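Local coordinates for ANGPTL4 C-terminal chain (Homo sapiens, PDB 6U1U), which is the C-terminal fibrinogen-like domain of a secreted protein that mediates inactivation of lipoprotein lipase and so regulates triglyceride clearance from the blood, at residues Gly16-Gln21 with Val30-Thr35; Val91-Trp96 with Tyr204-Thr209. All coordinates share one frame; numbering follows the deposited sequence.

Both contacts lie in one large antiparallel sheet of the fibrinogen C-terminal domain, with centres about 23 Å apart. They come in series: interaction 1 closes before the chain reaches interaction 2. Interaction 1 is local, the hairpin of strands 16-20 and 28-35 near the N-terminus. Interaction 2 joins strand 87-94 to the start of strand 208-215, more than a hundred residues later, and so pairs the C-terminal strand with one from much earlier in the chain. Strand 38-46 pairs with both 28-35 and 208-215 and connects the two sites. The side chain of Leu93 in interaction 2 lies about 9 Å from the bound palmitic acid, whereas interaction 1 belongs to the disulfide-bonded N-terminal part.

Interaction 1. Residues Gly16-Gln21 with Val30-Thr35; sequences GLFEIQ and VNCKMT
Ile20 meets Val30 through CG1 and CD1: with chi1 at 59°, CG1 stands between the backbone N and the carbonyl carbon, and chi2, close to 180°, carries CD1 on to Val30. The two side chains cross at about a right angle, and Ile20 CD1 reaches Val30 CG1 at 3.6 Å. Leu7 of helix 4-9 also packs on Ile20, so an alanine here would probably leave Val30 CG1 without its partner and open a gap beside Leu7. Phe18 CG and Cys32 SG are both anti to the carbonyl carbon, and the two side chains share a face of the sheet, where Cys32 SG approaches Phe18 CD2 at 3.9 Å. This sulfur-aromatic contact is oblique, the sulfur standing 60° off the ring normal. Because SG is also bonded to Cys4 SG, the disulfide links this strand to helix 4-9, whose Leu7 also touches Phe18. On the other face Leu17 and Asn31 run side by side, pointing the same way; Leu17 CD2 packs against the amide, 3.6 Å from Asn31 OD1, while Asn31 ND2 donates to Pro67 O. Two pairs of hydrogen bonds join the backbones. Cys32 N to Gly16 O is short, 2.8 Å, and nearly straight; its return bond from Gly16 N to Cys32 O is more bent. Phe18 and Val30 exchange the second pair, each bond 2.9 Å between N and O. Between these pairs Leu17 and Asn31 form a non-hydrogen-bonded pair; beside it Leu17 CA lies 3.2 Å from Val30 O in a CA-H...O contact. Gly16 has backbone angles at which a CB would press on the preceding carbonyl O. The whole is an antiparallel beta hairpin, bound to helix 4-9 by the Cys4-Cys32 disulfide in the N-terminal part of the fibrinogen C-terminal domain.

Interaction 2. Residues Val91-Trp96 with Tyr204-Thr209; sequences VQLRDW and YPLQAT
Trp96 lays one face of its indole over the aliphatic part of Gln207, in a CH-pi contact with Gln207 CG 3.6 Å from the centroid of the six-membered ring and only 3° off its normal. Gln207 CG is anti to the backbone N (chi1 -173°), which sends the chain out across the indole face. At the edge of the indole, NE1 of its five-membered ring makes a weak hydrogen bond to Pro205 O. Tyr204 comes in beside the indole, the two ring planes at 55°, and its hydroxyl accepts a nearly straight hydrogen bond from Trp96 N, 2.9 Å from N to OH. Asp95 CB lies 3.4 Å from Tyr204 OH, while the carboxylate turns to other partners: OD1 takes the N-H groups of Asp97 and Asn99, and OD2 forms a salt bridge with Arg200. One residue back from Asp95, Arg94 faces both Gln207 and Ala208, a classic beta bulge at the start of the C-terminal strand. Arg94 O accepts from Gln207 N at 2.9 Å and, weakly, from Ala208 N; Arg94 N in turn donates to Ala208 O. The Arg94 side chain bends at chi3, bringing its guanidinium over Ala208, whose CB lies against the outer part of one guanidinium face, 3.5 Å from Arg94 NH1. On the face that carries Leu93 and Thr209, Leu93 CD2 meets CD1 of Leu206, from the loop before the strand, at 4.1 Å, and Trp199 of helix 197-200 packs against both leucines.

Interaction 1. Residues Gly16-Gln21 with Val30-Thr35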
# COMPACT_ATOMS: atom_id res chain seq x y z
N GLY A 16 -17.54 -6.07 1.42
CA GLY A 16 -17.61 -6.78 0.15
C GLY A 16 -17.39 -5.80 -1.00
O GLY A 16 -16.90 -4.69 -0.80
N LEU A 17 -17.82 -6.22 -2.19
CA LEU A 17 -17.58 -5.44 -3.41
C LEU A 17 -18.77 -4.53 -3.71
O LEU A 17 -19.92 -5.00 -3.73
CB LEU A 17 -17.38 -6.40 -4.58
CG LEU A 17 -16.09 -7.21 -4.58
CD1 LEU A 17 -16.17 -8.33 -5.65
CD2 LEU A 17 -14.95 -6.30 -4.98
N PHE A 18 -18.49 -3.26 -3.93
CA PHE A 18 -19.49 -2.23 -4.18
C PHE A 18 -19.03 -1.26 -5.26
O PHE A 18 -17.85 -0.93 -5.34
CB PHE A 18 -19.79 -1.39 -2.93
CG PHE A 18 -20.38 -2.19 -1.81
CD1 PHE A 18 -21.76 -2.34 -1.71
CD2 PHE A 18 -19.57 -2.80 -0.87
CE1 PHE A 18 -22.34 -3.07 -0.68
CE2 PHE A 18 -20.14 -3.55 0.18
CZ PHE A 18 -21.52 -3.70 0.27
N GLU A 19 -19.99 -0.77 -6.05
CA GLU A 19 -19.70 0.25 -7.05
C GLU A 19 -19.58 1.63 -6.40
O GLU A 19 -20.44 2.02 -5.60
CB GLU A 19 -20.81 0.27 -8.12
CG GLU A 19 -21.13 -1.09 -8.72
CD GLU A 19 -22.49 -1.12 -9.47
OE1 GLU A 19 -22.79 -0.15 -10.20
OE2 GLU A 19 -23.25 -2.10 -9.31
N ILE A 20 -18.52 2.36 -6.73
CA ILE A 20 -18.36 3.75 -6.30
C ILE A 20 -18.02 4.56 -7.54
O ILE A 20 -17.72 4.02 -8.61
CB ILE A 20 -17.27 3.96 -5.22
CG1 ILE A 20 -15.90 3.49 -5.76
CG2 ILE A 20 -17.63 3.24 -3.91
CD1 ILE A 20 -14.70 4.02 -4.97
N GLN A 21 -18.11 5.88 -7.40
CA GLN A 21 -17.75 6.77 -8.49
C GLN A 21 -17.22 8.06 -7.92
O GLN A 21 -17.96 9.02 -7.68
CB GLN A 21 -18.92 7.06 -9.43
CG GLN A 21 -18.44 7.87 -10.64
CD GLN A 21 -19.45 7.91 -11.76
OE1 GLN A 21 -20.65 7.70 -11.54
NE2 GLN A 21 -18.98 8.18 -12.97
N VAL A 30 -15.10 -1.55 -5.84
CA VAL A 30 -14.06 -1.57 -4.82
C VAL A 30 -14.45 -2.55 -3.72
O VAL A 30 -15.62 -2.94 -3.59
CB VAL A 30 -13.81 -0.18 -4.18
CG1 VAL A 30 -13.14 0.73 -5.18
CG2 VAL A 30 -15.12 0.47 -3.60
N ASN A 31 -13.45 -2.93 -2.92
CA ASN A 31 -13.68 -3.77 -1.74
C ASN A 31 -13.83 -2.84 -0.55
O ASN A 31 -12.87 -2.17 -0.19
CB ASN A 31 -12.48 -4.68 -1.49
CG ASN A 31 -12.24 -5.66 -2.62
OD1 ASN A 31 -11.75 -5.29 -3.71
ND2 ASN A 31 -12.55 -6.93 -2.35
N CYS A 32 -14.99 -2.85 0.10
CA CYS A 32 -15.23 -1.98 1.26
C CYS A 32 -15.19 -2.82 2.51
O CYS A 32 -15.65 -3.96 2.53
CB CYS A 32 -16.61 -1.30 1.23
SG CYS A 32 -16.83 -0.14 -0.13
N LYS A 33 -14.63 -2.24 3.57
CA LYS A 33 -14.66 -2.85 4.89
C LYS A 33 -15.43 -1.89 5.77
O LYS A 33 -15.01 -0.73 5.94
CB LYS A 33 -13.25 -3.12 5.44
CG LYS A 33 -13.28 -3.82 6.80
CD LYS A 33 -11.91 -4.01 7.41
CE LYS A 33 -12.05 -4.76 8.75
NZ LYS A 33 -10.75 -5.04 9.42
N MET A 34 -16.58 -2.33 6.31
CA MET A 34 -17.42 -1.47 7.13
C MET A 34 -17.13 -1.79 8.61
O MET A 34 -17.23 -2.94 9.03
CB MET A 34 -18.89 -1.68 6.82
CG MET A 34 -19.25 -1.40 5.31
SD MET A 34 -18.51 0.11 4.66
CE MET A 34 -19.55 0.37 3.19
N THR A 35 -16.70 -0.78 9.36
CA THR A 35 -16.21 -0.93 10.72
C THR A 35 -16.95 0.06 11.62
O THR A 35 -17.62 0.98 11.14
CB THR A 35 -14.69 -0.65 10.79
OG1 THR A 35 -14.52 0.75 10.71
CG2 THR A 35 -13.95 -1.35 9.63

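Interaction 2. Residues Val91-Trp96 with Tyr204-Thr209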
# COMPACT_ATOMS: atom_id res chain seq x y z
N VAL A 91 -2.55 -0.16 7.90
CA VAL A 91 -1.64 -1.18 7.42
C VAL A 91 -1.77 -2.34 8.38
O VAL A 91 -1.56 -2.17 9.58
CB VAL A 91 -0.19 -0.67 7.36
CG1 VAL A 91 0.76 -1.83 7.00
CG2 VAL A 91 -0.06 0.47 6.33
N GLN A 92 -2.17 -3.51 7.87
CA GLN A 92 -2.43 -4.66 8.74
C GLN A 92 -1.53 -5.81 8.31
O GLN A 92 -1.48 -6.16 7.13
CB GLN A 92 -3.90 -5.05 8.68
CG GLN A 92 -4.73 -3.78 8.96
CD GLN A 92 -6.23 -3.96 9.12
OE1 GLN A 92 -6.84 -4.90 8.60
NE2 GLN A 92 -6.84 -2.99 9.81
N LEU A 93 -0.81 -6.38 9.29
CA LEU A 93 0.23 -7.37 9.03
C LEU A 93 -0.04 -8.62 9.84
O LEU A 93 -0.54 -8.54 10.97
CB LEU A 93 1.63 -6.83 9.41
CG LEU A 93 1.96 -5.39 8.98
CD1 LEU A 93 3.28 -4.88 9.61
CD2 LEU A 93 2.04 -5.31 7.44
N ARG A 94 0.29 -9.79 9.27
CA ARG A 94 0.08 -11.06 9.97
C ARG A 94 1.35 -11.90 9.84
O ARG A 94 1.93 -11.98 8.75
CB ARG A 94 -1.13 -11.83 9.40
CG ARG A 94 -1.47 -13.11 10.18
CD ARG A 94 -2.53 -13.94 9.45
NE ARG A 94 -3.71 -13.14 9.10
CZ ARG A 94 -4.51 -13.40 8.06
NH1 ARG A 94 -4.26 -14.44 7.26
NH2 ARG A 94 -5.57 -12.62 7.83
N ASP A 95 1.78 -12.52 10.94
CA ASP A 95 2.98 -13.33 10.84
C ASP A 95 2.56 -14.79 10.79
O ASP A 95 1.37 -15.12 10.74
CB ASP A 95 3.98 -13.03 11.97
CG ASP A 95 3.50 -13.47 13.35
OD1 ASP A 95 2.58 -14.31 13.45
OD2 ASP A 95 4.05 -12.95 14.35
N TRP A 96 3.55 -15.67 10.76
CA TRP A 96 3.26 -17.08 10.54
C TRP A 96 2.84 -17.80 11.80
O TRP A 96 2.47 -18.98 11.73
CB TRP A 96 4.46 -17.75 9.90
CG TRP A 96 4.57 -17.38 8.44
CD1 TRP A 96 5.28 -16.35 7.92
CD2 TRP A 96 3.93 -18.03 7.33
NE1 TRP A 96 5.12 -16.31 6.56
CE2 TRP A 96 4.31 -17.33 6.17
CE3 TRP A 96 3.07 -19.13 7.20
CZ2 TRP A 96 3.88 -17.70 4.90
CZ3 TRP A 96 2.65 -19.50 5.93
CH2 TRP A 96 3.05 -18.79 4.79
N TYR A 204 11.99 -11.02 7.58
CA TYR A 204 10.89 -11.89 7.93
C TYR A 204 9.83 -11.83 6.83
O TYR A 204 9.29 -10.74 6.58
CB TYR A 204 10.29 -11.48 9.27
CG TYR A 204 9.26 -12.47 9.76
CD1 TYR A 204 9.62 -13.52 10.60
CD2 TYR A 204 7.92 -12.37 9.38
CE1 TYR A 204 8.69 -14.44 11.03
CE2 TYR A 204 6.99 -13.28 9.80
CZ TYR A 204 7.37 -14.32 10.63
OH TYR A 204 6.41 -15.22 11.04
N PRO A 205 9.47 -12.94 6.18
CA PRO A 205 8.43 -12.90 5.14
C PRO A 205 7.04 -12.99 5.77
O PRO A 205 6.69 -13.99 6.40
CB PRO A 205 8.74 -14.13 4.28
CG PRO A 205 9.28 -15.13 5.27
CD PRO A 205 10.04 -14.29 6.34
N LEU A 206 6.23 -11.95 5.57
CA LEU A 206 4.94 -11.91 6.23
C LEU A 206 3.95 -12.88 5.58
O LEU A 206 4.05 -13.21 4.40
CB LEU A 206 4.37 -10.49 6.19
CG LEU A 206 5.22 -9.53 7.03
CD1 LEU A 206 4.92 -8.09 6.70
CD2 LEU A 206 4.96 -9.79 8.54
N GLN A 207 3.00 -13.34 6.39
CA GLN A 207 2.03 -14.30 5.89
C GLN A 207 0.86 -13.63 5.18
O GLN A 207 0.30 -14.20 4.24
CB GLN A 207 1.51 -15.17 7.05
CG GLN A 207 0.62 -16.33 6.59
CD GLN A 207 -0.23 -16.93 7.70
OE1 GLN A 207 0.17 -16.97 8.87
NE2 GLN A 207 -1.39 -17.45 7.33
N ALA A 208 0.47 -12.43 5.62
CA ALA A 208 -0.69 -11.75 5.04
C ALA A 208 -0.57 -10.26 5.31
O ALA A 208 0.05 -9.84 6.29
CB ALA A 208 -2.02 -12.29 5.59
N THR A 209 -1.11 -9.46 4.39
CA THR A 209 -1.11 -8.01 4.52
C THR A 209 -2.45 -7.48 4.05
O THR A 209 -3.06 -8.04 3.14
CB THR A 209 0.03 -7.33 3.69
OG1 THR A 209 -0.20 -7.53 2.28
CG2 THR A 209 1.40 -7.90 4.03